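Local coordinates for E3 SUMO-protein ligase SIZ2 (Saccharomyces cerevisiae, PDB 6U75) that acts as a zinc-containing SUMO E3 ligase of the PIAS family, may direct SUMO attachment to septins and may take part in chromosome maintenance, at residues Q158-Y163 / K239-V244; D245-N250 / E256-S261. All blocks are in the same frame, centred on the assembly; numbering follows the deposited sequence.

Interaction 1: residues Q158-Y163 / K239-V244; sequences QATTAY and KISEFV
The carbonyl oxygen of Q158 is gripped twice, by T161, which also touches F243 across the contact, and by the backbone of the next residue. T161 OG1 donates to Q158 O at 2.6 Å, and A162 N makes the ordinary helical bond to the same oxygen at 2.9 Å. The hydroxyl arrives well to the side of the carbonyl, with a C=O...OG1 angle of 107°, and 37° out of the carbonyl plane; both donors come from the same face of that plane. T161 OG1 stands between its own N and carbonyl carbon (chi1 48°), a torsion that turns it back onto the helix, where K157 O is an alternative or shared acceptor for its one proton, and leaves CG2 to meet the ring of F243, 4.0 Å from CE1. With an alanine in place of T161 both branches go: Q158 O would probably be left to the A162 amide, and F243 CE1 would lose its methyl neighbour. This is helix 157-168 laid against the start of helix 242-249, which lies in the SP-RING zinc finger; S241 is its N-cap, with a side chain about 11 Å from the zinc ion. Backbone bonds of I240 and E242 with I155, and a bond from K157 N to E242 OE1, tie I155 and the first residue of helix 157-168 to the same place. T160, with F243 its nearest counterpart at 6.7 Å between CA atoms, carries the larger part of the packing. Its CG2, anti to the backbone N, reaches obliquely to the ring, 3.7 Å from F243 CD2. Alongside, T160 CB sits 3.8 Å from F243 CB, and T160 OG1 lies 3.9 Å from the same CB.

Interaction 2: residues D245-N250 / E256-S261; sequences DNIIQN and EQVEIS
Flat groups have no share in the touching surface between 245-250 and 256-261: I247 meets V258 and I260 through methyl groups. All three side chains also touch W266 of the neighbouring strand 266-268. The arrangement is a helix of the SP-RING zinc finger, 242-249, packed on a sheet. Strand 257-260 is the central member of a three-stranded antiparallel sheet, as its backbone bonds attest: V258 pairs with L183, I260 with T181, and E259 with K267. I247, near the end of helix 242-249, projects toward this strand, and its CA lies 8.9 Å from that of V258, a spacing bridged by side chains alone. The two branches of I247 divide the work. CG2 approaches V258 CG2 at 4.4 Å, while CD1 meets I260 CD1 at 4.3 Å. The longer branch of I247 is extended, its CD1 anti to CA (chi2 -179°), whereas that of I260 is turned about CB-CG1 (chi2 -83°), which helps carry CD1 of I260 nearer the helix than the direction of its CB alone would. These separations, and a buried surface of 88 Å² summed over both sides, indicate a light contact made of methyl groups; all three residues are nevertheless buried. L183 also packs against I247 and I260, and L185 against I247. The helix ends after Q249: Q249 N still bonds D245 O at 2.9 Å, whereas the bonds of N250 N to N246 O (3.2 Å) and to I247 O (3.4 Å) are weak.

Interactions 1 and 2 follow one another along the chain and use successive parts of helix 242-249: its first turn meets helix 157-168, and its second half faces strand 257-260. Their centres are 12 Å apart, and they touch directly, F243 CE2 lying 3.9 Å from I260 CD1, so that one hydrophobic cluster runs through both. I164 of helix 157-168 also packs on I260. The shared helix thus connects three parts of the fold: helix 157-168, the sheet of strands 209-210, 197-199 and 239-240 close to the zinc site, and the sheet of strands 181-184, 257-260 and 266-268.

Interaction 1: residues Q158-Y163 / K239-V244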
ATOM      1  N   GLN A 158      -0.404 -29.723   2.711  1.00 55.87           N
ATOM      2  CA  GLN A 158      -1.222 -30.696   1.995  1.00 60.99           C
ATOM      3  C   GLN A 158      -1.866 -30.067   0.767  1.00 53.78           C
ATOM      4  O   GLN A 158      -1.930 -30.688  -0.300  1.00 60.99           O
ATOM      5  CB  GLN A 158      -2.295 -31.272   2.921  1.00 61.09           C
ATOM      6  CG  GLN A 158      -1.767 -32.198   4.008  1.00 67.90           C
ATOM      7  CD  GLN A 158      -1.133 -31.451   5.164  1.00 67.47           C
ATOM      8  OE1 GLN A 158      -0.991 -30.230   5.126  1.00 75.20           O
ATOM      9  NE2 GLN A 158      -0.751 -32.185   6.203  1.00 73.82           N
ATOM     10  N   ALA A 159      -2.348 -28.829   0.900  1.00 50.98           N
ATOM     11  CA  ALA A 159      -2.972 -28.154  -0.233  1.00 67.07           C
ATOM     12  C   ALA A 159      -1.971 -27.941  -1.360  1.00 55.07           C
ATOM     13  O   ALA A 159      -2.297 -28.140  -2.537  1.00 58.07           O
ATOM     14  CB  ALA A 159      -3.565 -26.820   0.218  1.00 52.13           C
ATOM     15  N   THR A 160      -0.743 -27.542  -1.021  1.00 56.57           N
ATOM     16  CA  THR A 160       0.268 -27.322  -2.049  1.00 59.67           C
ATOM     17  C   THR A 160       0.642 -28.628  -2.741  1.00 59.56           C
ATOM     18  O   THR A 160       0.809 -28.660  -3.965  1.00 62.78           O
ATOM     19  CB  THR A 160       1.506 -26.666  -1.439  1.00 56.63           C
ATOM     20  OG1 THR A 160       1.123 -25.482  -0.730  1.00 66.35           O
ATOM     21  CG2 THR A 160       2.504 -26.300  -2.528  1.00 64.61           C
ATOM     22  N   THR A 161       0.786 -29.714  -1.976  1.00 55.90           N
ATOM     23  CA  THR A 161       1.086 -31.003  -2.591  1.00 51.26           C
ATOM     24  C   THR A 161      -0.043 -31.445  -3.514  1.00 54.59           C
ATOM     25  O   THR A 161       0.204 -31.950  -4.618  1.00 62.41           O
ATOM     26  CB  THR A 161       1.341 -32.058  -1.514  1.00 39.93           C
ATOM     27  OG1 THR A 161       0.303 -31.999  -0.528  1.00 63.82           O
ATOM     28  CG2 THR A 161       2.691 -31.834  -0.848  1.00 53.46           C
ATOM     29  N   ALA A 162      -1.293 -31.266  -3.077  1.00 54.03           N
ATOM     30  CA  ALA A 162      -2.427 -31.613  -3.925  1.00 60.83           C
ATOM     31  C   ALA A 162      -2.422 -30.791  -5.206  1.00 63.45           C
ATOM     32  O   ALA A 162      -2.683 -31.318  -6.293  1.00 60.30           O
ATOM     33  CB  ALA A 162      -3.733 -31.407  -3.160  1.00 55.93           C
ATOM     34  N   TYR A 163      -2.125 -29.494  -5.097  1.00 65.14           N
ATOM     35  CA  TYR A 163      -2.065 -28.649  -6.284  1.00 60.99           C
ATOM     36  C   TYR A 163      -0.964 -29.111  -7.230  1.00 60.33           C
ATOM     37  O   TYR A 163      -1.164 -29.158  -8.449  1.00 70.31           O
ATOM     38  CB  TYR A 163      -1.843 -27.193  -5.877  1.00 59.18           C
ATOM     39  CG  TYR A 163      -1.680 -26.252  -7.047  1.00 65.24           C
ATOM     40  CD1 TYR A 163      -2.785 -25.725  -7.700  1.00 61.24           C
ATOM     41  CD2 TYR A 163      -0.417 -25.887  -7.499  1.00 59.39           C
ATOM     42  CE1 TYR A 163      -2.640 -24.864  -8.770  1.00 60.30           C
ATOM     43  CE2 TYR A 163      -0.262 -25.027  -8.569  1.00 68.53           C
ATOM     44  CZ  TYR A 163      -1.378 -24.518  -9.201  1.00 58.48           C
ATOM     45  OH  TYR A 163      -1.228 -23.661 -10.266  1.00 53.51           O
ATOM     46  N   LYS A 239      -1.096 -14.773   3.067  1.00 31.18           N
ATOM     47  CA  LYS A 239      -0.859 -15.816   4.053  1.00 44.68           C
ATOM     48  C   LYS A 239       0.459 -16.506   3.730  1.00 28.28           C
ATOM     49  O   LYS A 239       0.900 -16.525   2.578  1.00 24.91           O
ATOM     50  CB  LYS A 239      -2.008 -16.833   4.088  1.00 42.24           C
ATOM     51  CG  LYS A 239      -3.369 -16.199   4.339  1.00 50.49           C
ATOM     52  CD  LYS A 239      -4.434 -17.220   4.715  1.00 47.29           C
ATOM     53  CE  LYS A 239      -4.687 -18.218   3.599  1.00 63.17           C
ATOM     54  NZ  LYS A 239      -6.144 -18.484   3.419  1.00 72.43           N
ATOM     55  N   ILE A 240       1.086 -17.063   4.761  1.00 38.87           N
ATOM     56  CA  ILE A 240       2.360 -17.753   4.599  1.00 29.11           C
ATOM     57  C   ILE A 240       2.118 -19.121   3.978  1.00 39.50           C
ATOM     58  O   ILE A 240       1.106 -19.778   4.252  1.00 51.53           O
ATOM     59  CB  ILE A 240       3.084 -17.881   5.952  1.00 39.59           C
ATOM     60  CG1 ILE A 240       3.412 -16.500   6.529  1.00 32.30           C
ATOM     61  CG2 ILE A 240       4.349 -18.714   5.800  1.00 37.20           C
ATOM     62  CD1 ILE A 240       4.425 -15.711   5.720  1.00 39.48           C
ATOM     63  N   SER A 241       3.052 -19.555   3.135  1.00 41.93           N
ATOM     64  CA  SER A 241       2.999 -20.876   2.517  1.00 38.56           C
ATOM     65  C   SER A 241       3.829 -21.839   3.357  1.00 42.59           C
ATOM     66  O   SER A 241       5.055 -21.709   3.435  1.00 56.57           O
ATOM     67  CB  SER A 241       3.514 -20.824   1.081  1.00 33.43           C
ATOM     68  OG  SER A 241       3.753 -22.130   0.585  1.00 42.92           O
ATOM     69  N   GLU A 242       3.161 -22.808   3.985  1.00 38.62           N
ATOM     70  CA  GLU A 242       3.871 -23.753   4.839  1.00 44.51           C
ATOM     71  C   GLU A 242       4.855 -24.601   4.041  1.00 39.67           C
ATOM     72  O   GLU A 242       5.917 -24.963   4.555  1.00 49.73           O
ATOM     73  CB  GLU A 242       2.872 -24.650   5.570  1.00 43.74           C
ATOM     74  CG  GLU A 242       3.497 -25.509   6.656  1.00 57.53           C
ATOM     75  CD  GLU A 242       2.511 -26.478   7.276  1.00 58.47           C
ATOM     76  OE1 GLU A 242       1.403 -26.638   6.721  1.00 56.44           O
ATOM     77  OE2 GLU A 242       2.844 -27.081   8.318  1.00 68.27           O
ATOM     78  N   PHE A 243       4.526 -24.919   2.788  1.00 40.78           N
ATOM     79  CA  PHE A 243       5.388 -25.779   1.983  1.00 54.64           C
ATOM     80  C   PHE A 243       6.740 -25.119   1.728  1.00 53.33           C
ATOM     81  O   PHE A 243       7.796 -25.667   2.075  1.00 52.98           O
ATOM     82  CB  PHE A 243       4.681 -26.111   0.665  1.00 53.68           C
ATOM     83  CG  PHE A 243       5.334 -27.211  -0.121  1.00 63.34           C
ATOM     84  CD1 PHE A 243       5.332 -28.514   0.349  1.00 61.25           C
ATOM     85  CD2 PHE A 243       5.928 -26.947  -1.345  1.00 61.50           C
ATOM     86  CE1 PHE A 243       5.927 -29.529  -0.377  1.00 55.53           C
ATOM     87  CE2 PHE A 243       6.521 -27.958  -2.076  1.00 53.90           C
ATOM     88  CZ  PHE A 243       6.520 -29.250  -1.591  1.00 63.19           C
ATOM     89  N   VAL A 244       6.724 -23.929   1.122  1.00 51.69           N
ATOM     90  CA  VAL A 244       7.968 -23.222   0.835  1.00 46.26           C
ATOM     91  C   VAL A 244       8.685 -22.864   2.130  1.00 38.90           C
ATOM     92  O   VAL A 244       9.918 -22.881   2.199  1.00 48.86           O
ATOM     93  CB  VAL A 244       7.687 -21.971  -0.018  1.00 40.63           C
ATOM     94  CG1 VAL A 244       8.990 -21.271  -0.376  1.00 41.44           C
ATOM     95  CG2 VAL A 244       6.909 -22.341  -1.271  1.00 37.27           C
TER

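Interaction 2: residues D245-N250 / E256-S261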
ATOM      1  N   ASP A 245       7.925 -22.527   3.173  1.00 45.53           N
ATOM      2  CA  ASP A 245       8.541 -22.192   4.452  1.00 52.53           C
ATOM      3  C   ASP A 245       9.328 -23.372   5.008  1.00 51.69           C
ATOM      4  O   ASP A 245      10.462 -23.209   5.475  1.00 60.88           O
ATOM      5  CB  ASP A 245       7.470 -21.743   5.445  1.00 53.13           C
ATOM      6  CG  ASP A 245       8.046 -21.376   6.797  1.00 53.68           C
ATOM      7  OD1 ASP A 245       8.740 -20.340   6.886  1.00 41.07           O
ATOM      8  OD2 ASP A 245       7.806 -22.123   7.769  1.00 67.22           O
ATOM      9  N   ASN A 246       8.746 -24.571   4.960  1.00 56.30           N
ATOM     10  CA  ASN A 246       9.451 -25.751   5.447  1.00 57.05           C
ATOM     11  C   ASN A 246      10.643 -26.083   4.560  1.00 53.86           C
ATOM     12  O   ASN A 246      11.690 -26.515   5.056  1.00 66.79           O
ATOM     13  CB  ASN A 246       8.496 -26.940   5.527  1.00 53.20           C
ATOM     14  CG  ASN A 246       7.373 -26.719   6.519  1.00 55.14           C
ATOM     15  OD1 ASN A 246       7.441 -25.823   7.361  1.00 69.37           O
ATOM     16  ND2 ASN A 246       6.332 -27.539   6.429  1.00 54.11           N
ATOM     17  N   ILE A 247      10.508 -25.889   3.246  1.00 54.68           N
ATOM     18  CA  ILE A 247      11.645 -26.126   2.359  1.00 48.53           C
ATOM     19  C   ILE A 247      12.797 -25.195   2.718  1.00 42.18           C
ATOM     20  O   ILE A 247      13.964 -25.602   2.727  1.00 54.20           O
ATOM     21  CB  ILE A 247      11.226 -25.972   0.886  1.00 48.27           C
ATOM     22  CG1 ILE A 247      10.275 -27.105   0.495  1.00 47.02           C
ATOM     23  CG2 ILE A 247      12.459 -25.957  -0.021  1.00 47.14           C
ATOM     24  CD1 ILE A 247       9.815 -27.062  -0.947  1.00 59.31           C
ATOM     25  N   ILE A 248      12.487 -23.934   3.022  1.00 47.27           N
ATOM     26  CA  ILE A 248      13.536 -22.975   3.358  1.00 57.09           C
ATOM     27  C   ILE A 248      14.163 -23.317   4.704  1.00 64.94           C
ATOM     28  O   ILE A 248      15.391 -23.294   4.855  1.00 60.05           O
ATOM     29  CB  ILE A 248      12.977 -21.542   3.347  1.00 52.87           C
ATOM     30  CG1 ILE A 248      12.561 -21.142   1.930  1.00 49.15           C
ATOM     31  CG2 ILE A 248      14.013 -20.567   3.896  1.00 46.19           C
ATOM     32  CD1 ILE A 248      11.763 -19.855   1.868  1.00 32.27           C
ATOM     33  N   GLN A 249      13.337 -23.633   5.704  1.00 67.85           N
ATOM     34  CA  GLN A 249      13.867 -23.936   7.030  1.00 61.31           C
ATOM     35  C   GLN A 249      14.741 -25.183   7.030  1.00 60.20           C
ATOM     36  O   GLN A 249      15.495 -25.396   7.986  1.00 59.25           O
ATOM     37  CB  GLN A 249      12.723 -24.107   8.030  1.00 62.05           C
ATOM     38  CG  GLN A 249      11.952 -22.827   8.319  1.00 70.10           C
ATOM     39  CD  GLN A 249      12.813 -21.758   8.962  1.00 77.44           C
ATOM     40  OE1 GLN A 249      13.635 -21.126   8.300  1.00 79.73           O
ATOM     41  NE2 GLN A 249      12.629 -21.552  10.262  1.00 74.93           N
ATOM     42  N   ASN A 250      14.660 -26.008   5.990  1.00 51.67           N
ATOM     43  CA  ASN A 250      15.436 -27.237   5.880  1.00 64.46           C
ATOM     44  C   ASN A 250      16.355 -27.186   4.665  1.00 69.71           C
ATOM     45  O   ASN A 250      16.513 -28.168   3.935  1.00 52.73           O
ATOM     46  CB  ASN A 250      14.512 -28.450   5.815  1.00 65.98           C
ATOM     47  CG  ASN A 250      13.515 -28.484   6.959  1.00 65.12           C
ATOM     48  OD1 ASN A 250      12.302 -28.485   6.742  1.00 67.35           O
ATOM     49  ND2 ASN A 250      14.022 -28.503   8.186  1.00 70.17           N
ATOM     50  N   GLU A 256      19.373 -21.572  -4.128  1.00 40.48           N
ATOM     51  CA  GLU A 256      18.477 -20.566  -4.684  1.00 45.07           C
ATOM     52  C   GLU A 256      17.274 -21.161  -5.396  1.00 51.60           C
ATOM     53  O   GLU A 256      16.225 -20.514  -5.453  1.00 57.78           O
ATOM     54  CB  GLU A 256      19.229 -19.668  -5.675  1.00 50.01           C
ATOM     55  CG  GLU A 256      20.517 -19.071  -5.133  1.00 57.75           C
ATOM     56  CD  GLU A 256      21.193 -18.149  -6.130  1.00 54.93           C
ATOM     57  OE1 GLU A 256      21.086 -16.914  -5.975  1.00 47.19           O
ATOM     58  OE2 GLU A 256      21.822 -18.662  -7.080  1.00 69.84           O
ATOM     59  N   GLN A 257      17.402 -22.368  -5.941  1.00 54.26           N
ATOM     60  CA  GLN A 257      16.320 -23.056  -6.629  1.00 51.27           C
ATOM     61  C   GLN A 257      16.186 -24.464  -6.068  1.00 52.82           C
ATOM     62  O   GLN A 257      17.049 -24.950  -5.334  1.00 55.93           O
ATOM     63  CB  GLN A 257      16.558 -23.112  -8.144  1.00 60.02           C
ATOM     64  CG  GLN A 257      16.477 -21.767  -8.844  1.00 65.70           C
ATOM     65  CD  GLN A 257      16.481 -21.899 -10.355  1.00 80.15           C
ATOM     66  OE1 GLN A 257      17.005 -22.870 -10.904  1.00 69.91           O
ATOM     67  NE2 GLN A 257      15.889 -20.924 -11.035  1.00 73.74           N
ATOM     68  N   VAL A 258      15.084 -25.123  -6.425  1.00 56.33           N
ATOM     69  CA  VAL A 258      14.825 -26.490  -5.996  1.00 56.03           C
ATOM     70  C   VAL A 258      13.971 -27.173  -7.057  1.00 65.12           C
ATOM     71  O   VAL A 258      13.135 -26.541  -7.708  1.00 55.74           O
ATOM     72  CB  VAL A 258      14.138 -26.527  -4.610  1.00 55.02           C
ATOM     73  CG1 VAL A 258      13.622 -27.912  -4.310  1.00 58.22           C
ATOM     74  CG2 VAL A 258      15.105 -26.079  -3.520  1.00 55.73           C
ATOM     75  N   GLU A 259      14.197 -28.471  -7.238  1.00 69.83           N
ATOM     76  CA  GLU A 259      13.480 -29.276  -8.216  1.00 66.57           C
ATOM     77  C   GLU A 259      12.330 -29.997  -7.529  1.00 61.97           C
ATOM     78  O   GLU A 259      12.524 -30.622  -6.480  1.00 57.75           O
ATOM     79  CB  GLU A 259      14.420 -30.287  -8.874  1.00 71.39           C
ATOM     80  CG  GLU A 259      13.869 -30.919 -10.138  1.00 82.02           C
ATOM     81  CD  GLU A 259      14.711 -32.084 -10.622  1.00 90.71           C
ATOM     82  OE1 GLU A 259      14.136 -33.155 -10.912  1.00 79.68           O
ATOM     83  OE2 GLU A 259      15.948 -31.930 -10.704  1.00 91.26           O
ATOM     84  N   ILE A 260      11.142 -29.918  -8.126  1.00 54.79           N
ATOM     85  CA  ILE A 260       9.919 -30.488  -7.579  1.00 73.12           C
ATOM     86  C   ILE A 260       9.355 -31.462  -8.603  1.00 77.44           C
ATOM     87  O   ILE A 260       9.282 -31.142  -9.796  1.00 80.56           O
ATOM     88  CB  ILE A 260       8.885 -29.395  -7.249  1.00 72.91           C
ATOM     89  CG1 ILE A 260       9.398 -28.478  -6.135  1.00 65.33           C
ATOM     90  CG2 ILE A 260       7.548 -30.021  -6.869  1.00 63.82           C
ATOM     91  CD1 ILE A 260       9.175 -29.017  -4.745  1.00 64.86           C
ATOM     92  N   SER A 261       8.953 -32.639  -8.138  1.00 71.11           N
ATOM     93  CA  SER A 261       8.350 -33.667  -8.970  1.00 71.60           C
ATOM     94  C   SER A 261       6.879 -33.834  -8.593  1.00 76.68           C
ATOM     95  O   SER A 261       6.360 -33.163  -7.696  1.00 76.40           O
ATOM     96  CB  SER A 261       9.115 -34.985  -8.827  1.00 74.82           C
ATOM     97  OG  SER A 261       9.199 -35.383  -7.469  1.00 76.90           O
TER